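Long-range contacts in quinonprotein alcohol dehydrogenase-like protein (PDB 4R5O), which is of unknown function but binds calcium and joins an immunoglobulin-like beta-sandwich domain to a seven-bladed beta-propeller: residues N145-N150 with S188-L193; R394-K399 with C415-P420; L12-N17 with N83-V88. All blocks are in the same frame, centred on the assembly; numbering follows the deposited sequence.

Contact 1. Residues N145-N150 with S188-L193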
ATOM      1  N   ASN A 145      -1.761   7.732   0.872  1.00 39.89           N
ATOM      2  CA  ASN A 145      -1.791   7.561   2.317  1.00 40.23           C
ATOM      3  C   ASN A 145      -2.619   6.308   2.587  1.00 43.21           C
ATOM      4  O   ASN A 145      -3.810   6.282   2.274  1.00 43.84           O
ATOM      5  CB  ASN A 145      -2.353   8.857   2.966  1.00 47.05           C
ATOM      6  CG  ASN A 145      -1.725  10.135   2.366  1.00 71.26           C
ATOM      7  OD1 ASN A 145      -0.615  10.537   2.744  1.00 69.21           O
ATOM      8  ND2 ASN A 145      -2.382  10.754   1.351  1.00 45.08           N
ATOM      9  N   ILE A 146      -1.959   5.231   3.027  1.00 38.47           N
ATOM     10  CA  ILE A 146      -2.589   3.914   3.243  1.00 36.71           C
ATOM     11  C   ILE A 146      -2.472   3.458   4.692  1.00 38.06           C
ATOM     12  O   ILE A 146      -1.392   3.531   5.293  1.00 35.85           O
ATOM     13  CB  ILE A 146      -1.950   2.830   2.314  1.00 38.96           C
ATOM     14  CG1 ILE A 146      -1.983   3.270   0.834  1.00 39.30           C
ATOM     15  CG2 ILE A 146      -2.571   1.442   2.536  1.00 36.96           C
ATOM     16  CD1 ILE A 146      -1.346   2.407  -0.148  1.00 39.14           C
ATOM     17  N   ILE A 147      -3.573   2.907   5.212  1.00 35.36           N
ATOM     18  CA  ILE A 147      -3.638   2.310   6.542  1.00 36.18           C
ATOM     19  C   ILE A 147      -4.134   0.879   6.381  1.00 41.87           C
ATOM     20  O   ILE A 147      -5.172   0.627   5.769  1.00 41.95           O
ATOM     21  CB  ILE A 147      -4.481   3.122   7.550  1.00 39.26           C
ATOM     22  CG1 ILE A 147      -3.724   4.431   7.893  1.00 38.23           C
ATOM     23  CG2 ILE A 147      -4.759   2.272   8.844  1.00 41.09           C
ATOM     24  CD1 ILE A 147      -4.433   5.340   8.555  1.00 48.91           C
ATOM     25  N   HIS A 148      -3.325  -0.051   6.869  1.00 38.55           N
ATOM     26  CA  HIS A 148      -3.620  -1.454   6.882  1.00 37.98           C
ATOM     27  C   HIS A 148      -4.370  -1.741   8.194  1.00 43.13           C
ATOM     28  O   HIS A 148      -3.788  -1.684   9.287  1.00 40.11           O
ATOM     29  CB  HIS A 148      -2.327  -2.270   6.703  1.00 38.64           C
ATOM     30  CG  HIS A 148      -2.528  -3.757   6.667  1.00 42.03           C
ATOM     31  ND1 HIS A 148      -1.459  -4.620   6.807  1.00 43.91           N
ATOM     32  CD2 HIS A 148      -3.664  -4.488   6.540  1.00 42.55           C
ATOM     33  CE1 HIS A 148      -1.975  -5.839   6.753  1.00 42.72           C
ATOM     34  NE2 HIS A 148      -3.293  -5.807   6.581  1.00 42.61           N
ATOM     35  N   SER A 149      -5.694  -1.968   8.075  1.00 42.50           N
ATOM     36  CA  SER A 149      -6.565  -2.246   9.216  1.00 42.70           C
ATOM     37  C   SER A 149      -7.729  -3.144   8.781  1.00 49.56           C
ATOM     38  O   SER A 149      -8.132  -3.075   7.621  1.00 51.80           O
ATOM     39  CB  SER A 149      -7.071  -0.936   9.807  1.00 44.46           C
ATOM     40  OG  SER A 149      -7.659  -1.118  11.083  1.00 56.12           O
ATOM     41  N   ASN A 150      -8.257  -3.988   9.691  0.50 45.74           N
ATOM     42  CA  ASN A 150      -9.416  -4.878   9.475  0.50 45.52           C
ATOM     43  C   ASN A 150      -9.196  -5.824   8.244  0.50 49.68           C
ATOM     44  O   ASN A 150     -10.165  -6.198   7.562  0.50 49.87           O
ATOM     45  CB  ASN A 150     -10.712  -4.024   9.267  0.50 44.34           C
ATOM     46  CG  ASN A 150     -10.929  -2.830  10.185  0.50 51.28           C
ATOM     47  OD1 ASN A 150     -11.356  -1.753   9.733  0.50 36.92           O
ATOM     48  ND2 ASN A 150     -10.627  -2.967  11.480  0.50 37.95           N
ATOM     49  N   SER A 188      -4.998  14.575   2.475  1.00 39.32           N
ATOM     50  CA  SER A 188      -3.901  13.619   2.622  1.00 39.65           C
ATOM     51  C   SER A 188      -3.794  13.019   4.054  1.00 44.77           C
ATOM     52  O   SER A 188      -2.836  12.284   4.326  1.00 47.28           O
ATOM     53  CB  SER A 188      -2.581  14.295   2.268  1.00 41.58           C
ATOM     54  OG  SER A 188      -2.309  15.386   3.127  1.00 47.42           O
ATOM     55  N   GLY A 189      -4.751  13.318   4.933  1.00 37.61           N
ATOM     56  CA  GLY A 189      -4.731  12.800   6.295  1.00 36.43           C
ATOM     57  C   GLY A 189      -5.731  11.689   6.475  1.00 41.36           C
ATOM     58  O   GLY A 189      -6.922  11.903   6.274  1.00 40.79           O
ATOM     59  N   LEU A 190      -5.263  10.484   6.818  1.00 39.25           N
ATOM     60  CA  LEU A 190      -6.145   9.329   7.005  1.00 38.72           C
ATOM     61  C   LEU A 190      -5.951   8.698   8.413  1.00 43.13           C
ATOM     62  O   LEU A 190      -4.820   8.499   8.878  1.00 42.84           O
ATOM     63  CB  LEU A 190      -5.906   8.258   5.906  1.00 38.49           C
ATOM     64  CG  LEU A 190      -6.825   7.000   5.914  1.00 41.89           C
ATOM     65  CD1 LEU A 190      -8.297   7.384   5.722  1.00 40.98           C
ATOM     66  CD2 LEU A 190      -6.385   5.973   4.901  1.00 39.40           C
ATOM     67  N   THR A 191      -7.081   8.371   9.062  1.00 38.34           N
ATOM     68  CA  THR A 191      -7.181   7.717  10.363  1.00 37.39           C
ATOM     69  C   THR A 191      -8.243   6.643  10.287  1.00 39.34           C
ATOM     70  O   THR A 191      -9.301   6.898   9.735  1.00 40.20           O
ATOM     71  CB  THR A 191      -7.500   8.751  11.494  1.00 37.61           C
ATOM     72  OG1 THR A 191      -6.674   9.912  11.402  1.00 30.01           O
ATOM     73  CG2 THR A 191      -7.377   8.160  12.885  1.00 31.84           C
ATOM     74  N   ILE A 192      -7.975   5.451  10.797  1.00 35.71           N
ATOM     75  CA  ILE A 192      -8.987   4.403  10.873  1.00 36.84           C
ATOM     76  C   ILE A 192      -9.324   4.290  12.378  1.00 39.13           C
ATOM     77  O   ILE A 192      -8.430   3.975  13.190  1.00 34.97           O
ATOM     78  CB  ILE A 192      -8.581   3.051  10.182  1.00 41.26           C
ATOM     79  CG1 ILE A 192      -8.966   3.052   8.658  1.00 42.83           C
ATOM     80  CG2 ILE A 192      -9.392   1.898  10.799  1.00 42.46           C
ATOM     81  CD1 ILE A 192      -8.519   4.101   7.769  1.00 49.61           C
ATOM     82  N   LEU A 193     -10.591   4.655  12.736  1.00 36.14           N
ATOM     83  CA  LEU A 193     -11.059   4.693  14.123  1.00 35.52           C
ATOM     84  C   LEU A 193     -11.351   3.301  14.646  1.00 41.85           C
ATOM     85  O   LEU A 193     -10.998   2.991  15.794  1.00 41.23           O
ATOM     86  CB  LEU A 193     -12.325   5.568  14.277  1.00 34.24           C
ATOM     87  CG  LEU A 193     -12.276   7.023  13.764  1.00 35.57           C
ATOM     88  CD1 LEU A 193     -13.608   7.727  13.970  1.00 34.08           C
ATOM     89  CD2 LEU A 193     -11.224   7.804  14.437  1.00 33.19           C
TER

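Contact 2. Residues R394-K399 with C415-P420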
ATOM      1  N   ARG A 394      22.068  13.133  -5.584  1.00 88.20           N
ATOM      2  CA  ARG A 394      22.641  13.614  -6.835  1.00 89.26           C
ATOM      3  C   ARG A 394      22.060  12.945  -8.093  1.00 93.65           C
ATOM      4  O   ARG A 394      21.984  13.631  -9.118  1.00 94.61           O
ATOM      5  CB  ARG A 394      24.157  13.391  -6.842  1.00 90.90           C
ATOM      6  N   LYS A 395      21.691  11.635  -8.062  1.00 88.65           N
ATOM      7  CA  LYS A 395      21.246  10.948  -9.290  1.00 87.88           C
ATOM      8  C   LYS A 395      19.721  10.608  -9.290  1.00 88.53           C
ATOM      9  O   LYS A 395      19.196  10.299 -10.372  1.00 89.98           O
ATOM     10  CB  LYS A 395      22.064   9.646  -9.500  1.00 90.70           C
ATOM     11  CG  LYS A 395      21.706   8.773 -10.724  1.00111.35           C
ATOM     12  CD  LYS A 395      21.911   9.415 -12.102  1.00125.39           C
ATOM     13  CE  LYS A 395      21.378   8.522 -13.199  1.00133.05           C
ATOM     14  NZ  LYS A 395      21.578   9.120 -14.547  1.00139.62           N
ATOM     15  N   ASP A 396      19.010  10.710  -8.140  1.00 79.94           N
ATOM     16  CA  ASP A 396      17.577  10.371  -8.016  1.00 77.49           C
ATOM     17  C   ASP A 396      17.377   8.851  -8.322  1.00 76.56           C
ATOM     18  O   ASP A 396      16.698   8.446  -9.281  1.00 75.60           O
ATOM     19  CB  ASP A 396      16.651  11.252  -8.909  1.00 80.02           C
ATOM     20  CG  ASP A 396      15.150  10.945  -8.809  1.00 97.16           C
ATOM     21  OD1 ASP A 396      14.658  10.710  -7.676  1.00 98.45           O
ATOM     22  OD2 ASP A 396      14.465  10.965  -9.860  1.00104.22           O
ATOM     23  N   GLU A 397      18.015   8.025  -7.496  1.00 69.01           N
ATOM     24  CA  GLU A 397      17.911   6.583  -7.577  1.00 66.07           C
ATOM     25  C   GLU A 397      17.602   6.099  -6.162  1.00 62.84           C
ATOM     26  O   GLU A 397      18.310   6.429  -5.199  1.00 61.33           O
ATOM     27  CB  GLU A 397      19.146   5.932  -8.218  1.00 68.65           C
ATOM     28  CG  GLU A 397      20.487   6.487  -7.775  1.00 89.82           C
ATOM     29  CD  GLU A 397      21.674   6.125  -8.648  1.00129.17           C
ATOM     30  OE1 GLU A 397      21.475   5.499  -9.716  1.00117.99           O
ATOM     31  OE2 GLU A 397      22.795   6.574  -8.315  1.00136.76           O
ATOM     32  N   SER A 398      16.461   5.409  -6.037  1.00 54.90           N
ATOM     33  CA  SER A 398      15.971   4.936  -4.763  1.00 52.53           C
ATOM     34  C   SER A 398      16.034   3.422  -4.663  1.00 54.27           C
ATOM     35  O   SER A 398      15.917   2.696  -5.664  1.00 55.44           O
ATOM     36  CB  SER A 398      14.541   5.408  -4.545  1.00 54.85           C
ATOM     37  OG  SER A 398      14.509   6.823  -4.529  1.00 64.76           O
ATOM     38  N   LYS A 399      16.202   2.957  -3.430  1.00 46.73           N
ATOM     39  CA  LYS A 399      16.279   1.553  -3.107  1.00 45.40           C
ATOM     40  C   LYS A 399      15.616   1.272  -1.762  1.00 48.61           C
ATOM     41  O   LYS A 399      15.494   2.171  -0.930  1.00 49.44           O
ATOM     42  CB  LYS A 399      17.744   1.073  -3.090  1.00 46.66           C
ATOM     43  CG  LYS A 399      18.629   1.775  -2.067  1.00 47.02           C
ATOM     44  CD  LYS A 399      20.057   1.306  -2.148  1.00 51.61           C
ATOM     45  CE  LYS A 399      20.962   2.128  -1.275  1.00 52.43           C
ATOM     46  NZ  LYS A 399      22.359   1.645  -1.377  1.00 69.98           N
ATOM     47  N   CYS A 415      14.467   0.702  -7.033  1.00 55.20           N
ATOM     48  CA  CYS A 415      13.201   1.365  -7.321  1.00 54.74           C
ATOM     49  C   CYS A 415      13.395   2.448  -8.392  1.00 62.08           C
ATOM     50  O   CYS A 415      12.404   2.995  -8.890  1.00 62.86           O
ATOM     51  CB  CYS A 415      12.605   1.946  -6.040  1.00 53.06           C
ATOM     52  SG  CYS A 415      12.107   0.699  -4.825  1.00 55.50           S
ATOM     53  N   GLY A 416      14.649   2.730  -8.733  1.00 59.32           N
ATOM     54  CA  GLY A 416      14.999   3.719  -9.740  1.00 59.69           C
ATOM     55  C   GLY A 416      14.589   5.129  -9.389  1.00 63.26           C
ATOM     56  O   GLY A 416      14.808   5.580  -8.271  1.00 62.15           O
ATOM     57  N   GLU A 417      13.947   5.804 -10.337  1.00 62.48           N
ATOM     58  CA  GLU A 417      13.511   7.198 -10.261  1.00 63.70           C
ATOM     59  C   GLU A 417      12.233   7.393  -9.435  1.00 67.80           C
ATOM     60  O   GLU A 417      11.897   8.539  -9.091  1.00 68.98           O
ATOM     61  CB  GLU A 417      13.264   7.724 -11.677  1.00 66.21           C
ATOM     62  CG  GLU A 417      14.547   7.883 -12.475  1.00 83.42           C
ATOM     63  CD  GLU A 417      14.380   8.308 -13.918  1.00112.80           C
ATOM     64  OE1 GLU A 417      13.316   8.017 -14.516  1.00108.39           O
ATOM     65  OE2 GLU A 417      15.357   8.858 -14.478  1.00112.93           O
ATOM     66  N   SER A 418      11.533   6.297  -9.113  1.00 62.24           N
ATOM     67  CA  SER A 418      10.291   6.344  -8.361  1.00 60.39           C
ATOM     68  C   SER A 418      10.544   5.908  -6.912  1.00 61.28           C
ATOM     69  O   SER A 418      10.861   4.746  -6.648  1.00 60.57           O
ATOM     70  CB  SER A 418       9.219   5.484  -9.032  1.00 64.25           C
ATOM     71  OG  SER A 418       9.652   4.147  -9.221  1.00 76.56           O
ATOM     72  N   VAL A 419      10.415   6.877  -5.978  1.00 55.32           N
ATOM     73  CA  VAL A 419      10.603   6.694  -4.531  1.00 52.79           C
ATOM     74  C   VAL A 419       9.422   5.915  -3.922  1.00 51.85           C
ATOM     75  O   VAL A 419       8.280   6.386  -4.022  1.00 52.10           O
ATOM     76  CB  VAL A 419      10.781   8.046  -3.783  1.00 55.62           C
ATOM     77  CG1 VAL A 419      11.079   7.819  -2.308  1.00 54.02           C
ATOM     78  CG2 VAL A 419      11.879   8.896  -4.419  1.00 56.70           C
ATOM     79  N   PRO A 420       9.665   4.768  -3.242  1.00 43.58           N
ATOM     80  CA  PRO A 420       8.550   4.087  -2.572  1.00 41.89           C
ATOM     81  C   PRO A 420       8.097   4.926  -1.375  1.00 47.24           C
ATOM     82  O   PRO A 420       8.934   5.510  -0.674  1.00 50.07           O
ATOM     83  CB  PRO A 420       9.111   2.715  -2.176  1.00 42.94           C
ATOM     84  CG  PRO A 420      10.565   2.790  -2.416  1.00 48.20           C
ATOM     85  CD  PRO A 420      10.956   4.093  -2.993  1.00 44.56           C
TER

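Contact 3. Residues L12-N17 with N83-V88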
ATOM      1  N   LEU A  12     -21.663 -32.334 -38.867  1.00 83.58           N
ATOM      2  CA  LEU A  12     -21.394 -31.484 -37.705  1.00 81.59           C
ATOM      3  C   LEU A  12     -21.321 -29.957 -37.995  1.00 88.42           C
ATOM      4  O   LEU A  12     -20.422 -29.290 -37.460  1.00 88.34           O
ATOM      5  CB  LEU A  12     -20.048 -31.891 -37.082  1.00 80.82           C
ATOM      6  CG  LEU A  12     -20.033 -33.125 -36.200  1.00 85.03           C
ATOM      7  CD1 LEU A  12     -18.630 -33.543 -35.887  1.00 84.94           C
ATOM      8  CD2 LEU A  12     -20.782 -32.890 -34.903  1.00 85.40           C
ATOM      9  N   ALA A  13     -22.296 -29.375 -38.728  1.00 85.59           N
ATOM     10  CA  ALA A  13     -22.329 -27.911 -39.010  1.00 83.98           C
ATOM     11  C   ALA A  13     -21.059 -27.427 -39.759  1.00 86.23           C
ATOM     12  O   ALA A  13     -20.132 -28.200 -40.048  1.00 87.32           O
ATOM     13  CB  ALA A  13     -22.496 -27.092 -37.730  1.00 82.61           C
ATOM     14  N   HIS A  14     -21.058 -26.155 -40.113  1.00 79.35           N
ATOM     15  CA  HIS A  14     -19.971 -25.602 -40.892  1.00 79.31           C
ATOM     16  C   HIS A  14     -19.194 -24.560 -40.094  1.00 81.67           C
ATOM     17  O   HIS A  14     -18.049 -24.264 -40.463  1.00 81.39           O
ATOM     18  CB  HIS A  14     -20.511 -24.997 -42.186  1.00 81.29           C
ATOM     19  CG  HIS A  14     -21.197 -25.985 -43.084  1.00 86.43           C
ATOM     20  ND1 HIS A  14     -22.578 -26.094 -43.116  1.00 88.29           N
ATOM     21  CD2 HIS A  14     -20.664 -26.906 -43.924  1.00 89.55           C
ATOM     22  CE1 HIS A  14     -22.840 -27.053 -43.989  1.00 89.31           C
ATOM     23  NE2 HIS A  14     -21.719 -27.575 -44.495  1.00 90.53           N
ATOM     24  N   TYR A  15     -19.767 -24.054 -38.958  1.00 75.91           N
ATOM     25  CA  TYR A  15     -19.051 -23.127 -38.081  1.00 73.73           C
ATOM     26  C   TYR A  15     -17.899 -23.900 -37.375  1.00 76.67           C
ATOM     27  O   TYR A  15     -17.889 -25.137 -37.421  1.00 75.73           O
ATOM     28  CB  TYR A  15     -19.978 -22.417 -37.075  1.00 73.47           C
ATOM     29  CG  TYR A  15     -20.791 -23.305 -36.163  1.00 74.92           C
ATOM     30  CD1 TYR A  15     -20.214 -23.914 -35.051  1.00 76.34           C
ATOM     31  CD2 TYR A  15     -22.172 -23.416 -36.319  1.00 75.38           C
ATOM     32  CE1 TYR A  15     -20.962 -24.729 -34.201  1.00 76.43           C
ATOM     33  CE2 TYR A  15     -22.940 -24.189 -35.446  1.00 75.56           C
ATOM     34  CZ  TYR A  15     -22.328 -24.853 -34.393  1.00 80.58           C
ATOM     35  OH  TYR A  15     -23.071 -25.612 -33.521  1.00 77.76           O
ATOM     36  N   PRO A  16     -16.894 -23.222 -36.760  1.00 72.31           N
ATOM     37  CA  PRO A  16     -15.761 -23.971 -36.188  1.00 71.70           C
ATOM     38  C   PRO A  16     -16.190 -25.028 -35.158  1.00 74.71           C
ATOM     39  O   PRO A  16     -17.001 -24.750 -34.275  1.00 74.52           O
ATOM     40  CB  PRO A  16     -14.929 -22.873 -35.527  1.00 72.03           C
ATOM     41  CG  PRO A  16     -15.227 -21.662 -36.320  1.00 76.09           C
ATOM     42  CD  PRO A  16     -16.680 -21.763 -36.633  1.00 72.03           C
ATOM     43  N   ASN A  17     -15.655 -26.253 -35.313  1.00 71.02           N
ATOM     44  CA  ASN A  17     -15.880 -27.406 -34.431  1.00 70.57           C
ATOM     45  C   ASN A  17     -14.598 -27.704 -33.650  1.00 74.13           C
ATOM     46  O   ASN A  17     -13.656 -28.281 -34.196  1.00 75.78           O
ATOM     47  CB  ASN A  17     -16.351 -28.643 -35.221  1.00 69.95           C
ATOM     48  CG  ASN A  17     -17.693 -28.483 -35.890  1.00 86.57           C
ATOM     49  OD1 ASN A  17     -18.695 -28.141 -35.255  1.00 87.80           O
ATOM     50  ND2 ASN A  17     -17.769 -28.820 -37.165  1.00 73.36           N
ATOM     51  N   ASN A  83     -15.484 -18.270 -38.839  1.00 68.77           N
ATOM     52  CA  ASN A  83     -15.268 -18.684 -40.243  1.00 69.83           C
ATOM     53  C   ASN A  83     -16.464 -18.175 -41.063  1.00 72.57           C
ATOM     54  O   ASN A  83     -17.393 -17.614 -40.486  1.00 71.38           O
ATOM     55  CB  ASN A  83     -15.031 -20.205 -40.424  1.00 70.59           C
ATOM     56  CG  ASN A  83     -16.196 -21.136 -40.178  1.00 86.71           C
ATOM     57  OD1 ASN A  83     -17.334 -20.734 -39.909  1.00 81.72           O
ATOM     58  ND2 ASN A  83     -15.928 -22.429 -40.277  1.00 79.09           N
ATOM     59  N   LYS A  84     -16.453 -18.385 -42.385  1.00 70.39           N
ATOM     60  CA  LYS A  84     -17.468 -17.911 -43.333  1.00 70.52           C
ATOM     61  C   LYS A  84     -18.908 -18.249 -42.867  1.00 74.61           C
ATOM     62  O   LYS A  84     -19.812 -17.428 -43.049  1.00 74.27           O
ATOM     63  CB  LYS A  84     -17.201 -18.540 -44.717  1.00 73.74           C
ATOM     64  CG  LYS A  84     -18.001 -17.930 -45.867  1.00 83.93           C
ATOM     65  CD  LYS A  84     -17.688 -18.592 -47.205  1.00 87.98           C
ATOM     66  CE  LYS A  84     -18.542 -18.022 -48.317  1.00 88.55           C
ATOM     67  NZ  LYS A  84     -18.201 -18.601 -49.645  1.00 87.82           N
ATOM     68  N   TYR A  85     -19.088 -19.405 -42.202  1.00 71.14           N
ATOM     69  CA  TYR A  85     -20.379 -19.960 -41.807  1.00 70.66           C
ATOM     70  C   TYR A  85     -20.829 -19.615 -40.374  1.00 73.68           C
ATOM     71  O   TYR A  85     -22.031 -19.686 -40.100  1.00 75.63           O
ATOM     72  CB  TYR A  85     -20.325 -21.478 -41.924  1.00 72.56           C
ATOM     73  CG  TYR A  85     -19.960 -21.926 -43.323  1.00 75.56           C
ATOM     74  CD1 TYR A  85     -20.911 -21.957 -44.337  1.00 78.05           C
ATOM     75  CD2 TYR A  85     -18.665 -22.332 -43.632  1.00 77.22           C
ATOM     76  CE1 TYR A  85     -20.579 -22.343 -45.633  1.00 79.36           C
ATOM     77  CE2 TYR A  85     -18.325 -22.746 -44.921  1.00 79.72           C
ATOM     78  CZ  TYR A  85     -19.286 -22.749 -45.919  1.00 87.94           C
ATOM     79  OH  TYR A  85     -18.963 -23.148 -47.198  1.00 93.09           O
ATOM     80  N   GLY A  86     -19.917 -19.244 -39.492  1.00 66.94           N
ATOM     81  CA  GLY A  86     -20.307 -18.899 -38.133  1.00 64.41           C
ATOM     82  C   GLY A  86     -19.183 -18.528 -37.197  1.00 67.30           C
ATOM     83  O   GLY A  86     -18.004 -18.568 -37.557  1.00 67.67           O
ATOM     84  N   LYS A  87     -19.573 -18.196 -35.969  1.00 62.26           N
ATOM     85  CA  LYS A  87     -18.741 -17.746 -34.866  1.00 61.16           C
ATOM     86  C   LYS A  87     -19.012 -18.581 -33.611  1.00 66.08           C
ATOM     87  O   LYS A  87     -20.172 -18.832 -33.270  1.00 65.78           O
ATOM     88  CB  LYS A  87     -19.088 -16.263 -34.632  1.00 62.67           C
ATOM     89  CG  LYS A  87     -18.345 -15.537 -33.548  1.00 75.77           C
ATOM     90  CD  LYS A  87     -18.640 -14.047 -33.506  1.00 86.03           C
ATOM     91  CE  LYS A  87     -19.927 -13.653 -32.836  1.00 99.61           C
ATOM     92  NZ  LYS A  87     -20.071 -12.173 -32.747  1.00109.24           N
ATOM     93  N   VAL A  88     -17.954 -19.003 -32.916  1.00 62.77           N
ATOM     94  CA  VAL A  88     -18.099 -19.750 -31.664  1.00 61.76           C
ATOM     95  C   VAL A  88     -17.280 -19.030 -30.562  1.00 63.13           C
ATOM     96  O   VAL A  88     -16.221 -18.476 -30.845  1.00 63.77           O
ATOM     97  CB  VAL A  88     -17.729 -21.242 -31.784  1.00 66.80           C
ATOM     98  CG1 VAL A  88     -16.303 -21.450 -32.278  1.00 67.33           C
ATOM     99  CG2 VAL A  88     -17.941 -21.949 -30.459  1.00 66.39           C
TER

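Contact 1. Residues N145-N150 with S188-L193
Ile147 on one strand meets Leu190 and Ile192 on another where two consecutive blades of the seven-bladed beta-propeller lie side by side. Each strand is the first of its four-stranded antiparallel sheet, and the pair illustrates how propeller blades adhere: the strands run almost parallel, 10° apart, with axes approaching to 7.3 Å, and no hydrogen bond passes between them. The blades are joined here by side chains filling the space between two sheets.

The apolar contacts form the middle of the interface. Ile147 reaches across in two directions. Its CG1 lies beside its own backbone N (chi1 -70°), and the extended arm ends at CD1, which rests on the main chain of Leu190 and lies 3.9 Å from Leu190 CG. The other branch, CG2, comes within 4.1 Å of Ile192 CB, and the two isoleucines overlap side by side, pointing opposite ways. Tyr154, on strand 152-158 of the same blade as Ile147, touches both Leu190 and Ile192.

Polar groups stand at the two ends without bonding across. Asn145 lays its amide alongside the main chain of Ser188, with ND2 3.7 Å from Ser188 CB, but ND2 is spent within its own blade on Ser143 OG and Leu156 O. A methyl of the buried Leu190, CD2, makes a van der Waals contact with the carbonyl Asn145 O at 3.7 Å. Ser188 O bonds to a polyether molecule, probably from the crystallisation liquor. Thr191 points away from strand 143-149, and its OG1 bonds Ser229 OG on strand 228-232. At the other end Asn150 OD1 turns to Tyr154 OH. Beside Asn150, the hydroxyl of Ser149 meets a methyl: Ser149 OG lies 3.5 Å from Ile192 CG2.

Contact 2. Residues R394-K399 with C415-P420
Ser398 is gripped through its backbone by two consecutive residues of the opposite strand, Cys415 and Gly416, which together face it as a classic beta bulge. Ser398 N donates to Gly416 O at 2.8 Å, a fairly straight bond of 156°. In return Ser398 O accepts from Cys415 N, also at 2.8 Å, and only weakly from Gly416 N. The bulge runs directly into a type II' turn from Cys415 to Ser418, whose second position is filled by Gly416 with the positive phi (63°) that favours glycine; Ser418 OG reinforces the turn by bonding to Cys415 O at 3.0 Å.

The close packing continues beneath the buried Ser398 side chain. Its CB faces Pro420 CD at 4.1 Å and its OG touches Val419 CG2, while the hydroxyl finds its polar partner in Thr391 OG1.

Toward solvent the contact loosens. The Asp396 and Glu417 side chains cross at about a right angle, although their carboxylate planes are nearly parallel (15°), and Asp396 OD2 lies 3.9 Å from Glu417 CB. They form no side-chain bond, but Glu417 CA-H points at Asp396 O, a CA-H...O contact of 3.6 Å. With an alanine in place of Asp396, the base of the Glu417 side chain would probably lose this flanking group and be freer to turn.

The contact lies at the open end of the hairpin 397-403/409-416, where the chain leaves the blade's last strand. Val419 and Pro420 then lean on strand 386-392, and Cys415 and Pro420 on strand 103-108, whose sheet is completed by 422-424, as in propellers closed by strands from both ends of the domain.

Contact 3. Residues L12-N17 with N83-V88
Tyr85 turns its ring beside its own backbone N (chi1 -57°), which puts one aromatic face under His14 CB. This is a CH-pi contact: His14 CB lies 3.7 Å from the centroid of the Tyr85 ring, on the face opposite the one approached by Lys84 CB. The first torsion of His14 sets the histidine ring obliquely beside the tyrosine, the two planes 37° apart.

Asn83 places its amide between its N and its carbonyl carbon (chi1 69°), and from there the two ends of the amide serve different partners. ND2 donates to His14 O at 2.8 Å, the acceptor lying near the amide plane. OD1 turns back to its own chain, accepting weakly from Tyr85 N and Gly86 N.

These weak bonds add to the backbone pair that closes the type I turn, Asn83 N to Gly86 O (2.8 Å) and Gly86 N to Asn83 O. The turn is the tip of a beta hairpin with a two-residue loop, joining strands 74-83 and 86-97 of the N-terminal immunoglobulin-like beta-sandwich. The chain preceding the first strand is tied to this hairpin, some 66 residues further along the sequence.

At the turn, Tyr15 CB rests on Gly86 CA at 3.7 Å, an approach that seems to depend on the glycine, since a CB there would run into Tyr15 CB. Pro16 CD sits by Asn83 OD1. Further on, Pro16 CB and Val88 CG1 make an apolar pair, and Ile81 packs on both residues.

In the fold
The three contacts occur in the order 3, 1, 2 along the sequence, without overlapping. Contacts 1 and 2 share the propeller: their centres are 25 Å apart and their nearest atoms about 10 Å, so they do not touch. One joins two blades, the other two strands within a blade. Contact 3 lies in the other domain, its centre 55 Å from each of theirs. No active site is known. At contact 2 the Lys399 side chain is about 8 Å from a bound calcium ion and about 4 Å from that of Thr412, a calcium-site residue whose ion is not bound to this chain here. Contacts 1 and 3 lie away from the calcium sites, though a polyether sits at contact 1.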